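Local structure of Exo-beta-1,3-glucanase (Streptomyces sp. SirexAA-E, 4PEY) at residues Trp126-Ser129 and Gln130-Phe134; Asn144-Pro147 and Asp148-Trp152. The protein hydrolyses laminarin and laminarioligosaccharides as a family 55 exo-beta-1,3-glucanase, releasing glucose and laminaribiose. The protein carries 1 engineered substitution. All coordinates share one frame; numbering follows the deposited sequence.

Contact 1: residues Trp126-Ser129 and Gln130-Phe134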
loop_
_atom_site.group_PDB
_atom_site.type_symbol
_atom_site.label_atom_id
_atom_site.label_comp_id
_atom_site.label_asym_id
_atom_site.label_seq_id
_atom_site.Cartn_x
_atom_site.Cartn_y
_atom_site.Cartn_z
ATOM N N TRP A 126 -16.552 -2.584 1.231
ATOM C CA TRP A 126 -15.130 -2.866 0.979
ATOM C C TRP A 126 -14.420 -2.939 2.336
ATOM O O TRP A 126 -13.712 -2.011 2.742
ATOM C CB TRP A 126 -14.524 -1.790 0.060
ATOM C CG TRP A 126 -13.093 -1.994 -0.402
ATOM C CD1 TRP A 126 -11.990 -1.296 0.013
ATOM C CD2 TRP A 126 -12.625 -2.931 -1.386
ATOM N NE1 TRP A 126 -10.869 -1.745 -0.640
ATOM C CE2 TRP A 126 -11.227 -2.750 -1.502
ATOM C CE3 TRP A 126 -13.248 -3.905 -2.174
ATOM C CZ2 TRP A 126 -10.441 -3.510 -2.376
ATOM C CZ3 TRP A 126 -12.465 -4.657 -3.048
ATOM C CH2 TRP A 126 -11.074 -4.458 -3.133
ATOM N N ALA A 127 -14.644 -4.038 3.052
ATOM C CA ALA A 127 -14.194 -4.154 4.439
ATOM C C ALA A 127 -12.814 -4.791 4.515
ATOM O O ALA A 127 -12.668 -5.982 4.811
ATOM C CB ALA A 127 -15.201 -4.950 5.255
ATOM N N VAL A 128 -11.801 -3.977 4.251
ATOM C CA VAL A 128 -10.441 -4.460 4.088
ATOM C C VAL A 128 -9.523 -3.960 5.183
ATOM O O VAL A 128 -9.847 -2.997 5.895
ATOM C CB VAL A 128 -9.869 -4.021 2.730
ATOM C CG1 VAL A 128 -10.704 -4.615 1.599
ATOM C CG2 VAL A 128 -9.841 -2.494 2.630
ATOM N N SER A 129 -8.373 -4.609 5.328
ATOM C CA SER A 129 -7.289 -3.991 6.086
ATOM C C SER A 129 -6.170 -3.619 5.118
ATOM O O SER A 129 -6.454 -3.050 4.056
ATOM C CB SER A 129 -6.829 -4.900 7.221
ATOM O OG SER A 129 -7.876 -4.938 8.187
ATOM N N GLN A 130 -4.916 -3.904 5.457
ATOM C CA GLN A 130 -3.801 -3.363 4.670
ATOM C C GLN A 130 -3.583 -4.043 3.311
ATOM O O GLN A 130 -3.990 -5.194 3.096
ATOM C CB GLN A 130 -2.507 -3.415 5.495
ATOM C CG GLN A 130 -2.526 -2.533 6.751
ATOM C CD GLN A 130 -2.884 -3.307 8.020
ATOM O OE1 GLN A 130 -3.486 -4.383 7.960
ATOM N NE2 GLN A 130 -2.495 -2.767 9.176
ATOM N N ALA A 131 -2.933 -3.305 2.404
ATOM C CA ALA A 131 -2.616 -3.753 1.042
ATOM C C ALA A 131 -3.867 -4.155 0.274
ATOM O O ALA A 131 -3.908 -5.213 -0.363
ATOM C CB ALA A 131 -1.605 -4.910 1.059
ATOM N N ALA A 132 -4.883 -3.301 0.323
ATOM C CA ALA A 132 -6.131 -3.590 -0.381
ATOM C C ALA A 132 -6.640 -2.328 -1.080
ATOM O O ALA A 132 -7.714 -1.797 -0.742
ATOM C CB ALA A 132 -7.173 -4.137 0.586
ATOM N N PRO A 133 -5.863 -1.833 -2.054
ATOM C CA PRO A 133 -6.169 -0.530 -2.654
ATOM C C PRO A 133 -7.470 -0.472 -3.452
ATOM O O PRO A 133 -7.900 -1.443 -4.075
ATOM C CB PRO A 133 -4.969 -0.289 -3.581
ATOM C CG PRO A 133 -4.494 -1.670 -3.931
ATOM C CD PRO A 133 -4.661 -2.446 -2.653
ATOM N N PHE A 134 -8.059 0.718 -3.434
ATOM C CA PHE A 134 -9.326 1.036 -4.077
ATOM C C PHE A 134 -9.036 2.306 -4.890
ATOM O O PHE A 134 -8.980 3.408 -4.329
ATOM C CB PHE A 134 -10.391 1.241 -2.989
ATOM C CG PHE A 134 -11.829 1.242 -3.459
ATOM C CD1 PHE A 134 -12.549 0.057 -3.541
ATOM C CD2 PHE A 134 -12.495 2.440 -3.704
ATOM C CE1 PHE A 134 -13.893 0.049 -3.920
ATOM C CE2 PHE A 134 -13.843 2.441 -4.071
ATOM C CZ PHE A 134 -14.535 1.240 -4.188
HETATM O O HOH W 1 -5.565 -1.199 2.246
#
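The backbone from Trp126 to Phe134 doubles back on itself in an open loop, with Val128 CA standing 6.3 Å from Ala132 CA. Within this bend the indole of Trp126 is held at its edge and on both faces. NE1 donates to the carbonyl O of Ala132 at 3.2 Å; the oxygen lies close to the ring plane, but the N-H...O angle of 146° makes the bond somewhat bent. On one face Phe134 presents its CD1 edge, 3.7 Å from Trp126 CD2, in an edge-to-face pair with planes inclined at 53°; the opposite face meets Val128 CG1. Chi1 of Trp126 (-175°), with CG anti to the backbone N, carries the indole over to Ala132 and Phe134. Inside the loop, Val128 CB and Ala132 CB approach to 3.4 Å, tighter than usual for two carbons. A water links Ser129 O, to which it donates at 2.7 Å, with Ala132 N, from which it accepts at 2.9 Å. Gln130 turns its amide to the substrate site, where NE2 bonds to Gln456 OE1 and a glucose O2, while Ser129 OG is tied to Ala104 O and Ser154 N. Replacing Trp126 by an alanine is likely to deprive the Ala132 carbonyl of its indole donor and to open a gap between Val128 and Phe134. The chemistry is thus that of a buried bend with an apolar filling: the N-H bond and the packing on both faces set the turn of the indole, while water joins Ser129 O to Ala132 N.

Contact 2: residues Asn144-Pro147 and Asp148-Trp152. With BGC (beta-D-glucopyranose), chain B; BGC (beta-D-glucopyranose), chain C.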
loop_
_atom_site.group_PDB
_atom_site.type_symbol
_atom_site.label_atom_id
_atom_site.label_comp_id
_atom_site.label_asym_id
_atom_site.label_seq_id
_atom_site.Cartn_x
_atom_site.Cartn_y
_atom_site.Cartn_z
ATOM N N ASN A 144 -19.324 1.386 2.435
ATOM C CA ASN A 144 -19.158 0.912 3.807
ATOM C C ASN A 144 -17.816 0.205 3.929
ATOM O O ASN A 144 -17.572 -0.776 3.229
ATOM C CB ASN A 144 -20.312 -0.036 4.178
ATOM C CG ASN A 144 -20.299 -0.467 5.640
ATOM O OD1 ASN A 144 -19.328 -0.264 6.371
ATOM N ND2 ASN A 144 -21.392 -1.085 6.066
ATOM N N LEU A 145 -16.943 0.697 4.806
ATOM C CA LEU A 145 -15.606 0.126 4.946
ATOM C C LEU A 145 -15.505 -0.901 6.070
ATOM O O LEU A 145 -14.428 -1.445 6.327
ATOM C CB LEU A 145 -14.581 1.238 5.186
ATOM C CG LEU A 145 -14.588 2.368 4.155
ATOM C CD1 LEU A 145 -13.522 3.407 4.510
ATOM C CD2 LEU A 145 -14.356 1.809 2.756
ATOM N N ALA A 146 -16.623 -1.177 6.733
ATOM C CA ALA A 146 -16.605 -2.046 7.908
ATOM C C ALA A 146 -17.231 -3.407 7.614
ATOM O O ALA A 146 -18.147 -3.509 6.801
ATOM C CB ALA A 146 -17.329 -1.368 9.081
ATOM N N PRO A 147 -16.739 -4.462 8.277
ATOM C CA PRO A 147 -17.355 -5.776 8.079
ATOM C C PRO A 147 -18.769 -5.793 8.641
ATOM O O PRO A 147 -19.092 -4.977 9.512
ATOM C CB PRO A 147 -16.429 -6.719 8.860
ATOM C CG PRO A 147 -15.814 -5.846 9.914
ATOM C CD PRO A 147 -15.625 -4.508 9.240
ATOM N N ASP A 148 -19.604 -6.695 8.134
ATOM C CA ASP A 148 -20.937 -6.867 8.685
ATOM C C ASP A 148 -20.787 -7.240 10.152
ATOM O O ASP A 148 -20.086 -8.199 10.482
ATOM C CB ASP A 148 -21.705 -7.940 7.914
ATOM C CG ASP A 148 -23.185 -7.932 8.214
ATOM O OD1 ASP A 148 -23.664 -6.993 8.883
ATOM O OD2 ASP A 148 -23.876 -8.865 7.760
ATOM N N GLY A 149 -21.413 -6.459 11.029
ATOM C CA GLY A 149 -21.299 -6.672 12.460
ATOM C C GLY A 149 -20.394 -5.661 13.144
ATOM O O GLY A 149 -20.321 -5.617 14.370
ATOM N N TYR A 150 -19.691 -4.866 12.339
ATOM C CA TYR A 150 -18.816 -3.787 12.815
ATOM C C TYR A 150 -17.651 -4.277 13.673
ATOM O O TYR A 150 -17.241 -3.606 14.622
ATOM C CB TYR A 150 -19.622 -2.739 13.589
ATOM C CG TYR A 150 -20.797 -2.178 12.812
ATOM C CD1 TYR A 150 -22.103 -2.394 13.235
ATOM C CD2 TYR A 150 -20.598 -1.451 11.645
ATOM C CE1 TYR A 150 -23.175 -1.884 12.524
ATOM C CE2 TYR A 150 -21.664 -0.942 10.926
ATOM C CZ TYR A 150 -22.949 -1.161 11.368
ATOM O OH TYR A 150 -24.014 -0.653 10.655
ATOM N N GLY A 151 -17.108 -5.436 13.314
ATOM C CA GLY A 151 -15.937 -5.981 13.979
ATOM C C GLY A 151 -14.651 -5.244 13.622
ATOM O O GLY A 151 -14.671 -4.220 12.939
ATOM N N TRP A 152 -13.524 -5.776 14.078
ATOM C CA TRP A 152 -12.241 -5.098 13.944
ATOM C C TRP A 152 -11.805 -4.911 12.490
ATOM O O TRP A 152 -11.977 -5.803 11.654
ATOM C CB TRP A 152 -11.155 -5.873 14.684
ATOM C CG TRP A 152 -11.336 -5.988 16.168
ATOM C CD1 TRP A 152 -12.329 -5.437 16.940
ATOM C CD2 TRP A 152 -10.486 -6.705 17.060
ATOM N NE1 TRP A 152 -12.139 -5.777 18.262
ATOM C CE2 TRP A 152 -11.012 -6.552 18.361
ATOM C CE3 TRP A 152 -9.324 -7.465 16.886
ATOM C CZ2 TRP A 152 -10.418 -7.133 19.477
ATOM C CZ3 TRP A 152 -8.735 -8.040 17.996
ATOM C CH2 TRP A 152 -9.282 -7.872 19.274
HETATM C C2 BGC B . -9.057 -2.552 17.385
HETATM C C3 BGC B . -8.235 -3.736 17.881
HETATM C C4 BGC B . -7.994 -3.626 19.380
HETATM C C5 BGC B . -9.339 -3.453 20.076
HETATM C C6 BGC B . -9.168 -3.331 21.584
HETATM C C1 BGC B . -10.316 -2.376 18.229
HETATM O O1 BGC B . -10.965 -1.183 17.841
HETATM O O2 BGC B . -9.403 -2.741 16.031
HETATM O O3 BGC B . -6.949 -3.712 17.148
HETATM O O4 BGC B . -7.345 -4.793 19.850
HETATM O O5 BGC B . -9.947 -2.280 19.589
HETATM O O6 BGC B . -10.451 -3.298 22.182
HETATM C C2 BGC C . -5.414 -4.603 15.576
HETATM C C3 BGC C . -4.577 -5.814 15.185
HETATM C C4 BGC C . -3.971 -6.444 16.429
HETATM C C5 BGC C . -5.074 -6.752 17.428
HETATM C C6 BGC C . -4.488 -7.382 18.684
HETATM C C1 BGC C . -6.398 -4.930 16.692
HETATM O O2 BGC C . -6.147 -4.181 14.446
HETATM O O3 BGC C . -3.555 -5.288 14.310
HETATM O O4 BGC C . -3.262 -7.611 16.058
HETATM O O5 BGC C . -5.727 -5.544 17.778
HETATM O O6 BGC C . -5.537 -7.717 19.570
#
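The phenol ring of Tyr150 has Ala146 CB at its edge, near the ring plane, 4.2 Å from CD2, and Tyr170 also meets the ring. The second flat group, the indole of Trp152, lies against the glucose of chain B, which meets one face: C3 of that sugar sits 3.8 Å above the plane, over the ring centre, and its O4 is 3.7 Å from Trp152 CH2. The contact spans two sugars, because Trp152 CZ3 reaches O6 of the chain C glucose at 3.6 Å, in an oblique approach. The bond from CA to CB of Trp152 leads away from Asn144-Pro147, and chi1 of -63° lays the indole against the sugar.

The backbone of the same stretch folds tightly. Tyr150 N donates to Pro147 O at 2.9 Å with an N-H...O angle of 154°, the donor standing above the carbonyl plane, and this bond closes a type II beta turn. Gly149 has phi 105°, where a CB would be jammed against the preceding carbonyl oxygen, so the turn calls for glycine. The Pro147 ring packs along the outgoing chain, its CG 3.6 Å from Gly151 O, an oxygen that also accepts from Ser171 OG. Before the turn, Asn144 OD1 accepts from Ala146 N at 2.9 Å, forming an Asx turn that bends the chain just after strand 138-144.

Asp148, whose N bonds to Asp96 OD1, touches a glucose in a second glycan pocket, shared with Asp96 and Arg125 and distinct from the substrate site of Trp152. Face-on packing of an indole against a pyranose is the hallmark of a carbohydrate-binding platform, and here the Asx turn and beta turn lead into such a platform within the experimentally established substrate site of a family 55 enzyme.

Overall arrangement
Contacts 1 and 2 occupy two loops, the first between strands 123-125 and 134-135, the second between strands 138-144 and 157-159, with centres 12 Å apart. They adjoin directly: Trp126 N lies 2.9 Å from Asn144 O, a probable hydrogen bond, and Ala127 CB packs 3.4 Å from Pro147 N. Contact 1 is wholly buried, about 9 Å from the centre of the chain, and its aromatic rings meet protein. Contact 2, about 20 Å out and partly exposed, relies on backbone turns and offers its indole to sugar instead. Both loops contribute to the substrate site, the first through an amide and the second through an aromatic face; Gln172 NE2 bonds to Val128 O and Leu145 O, joining them again.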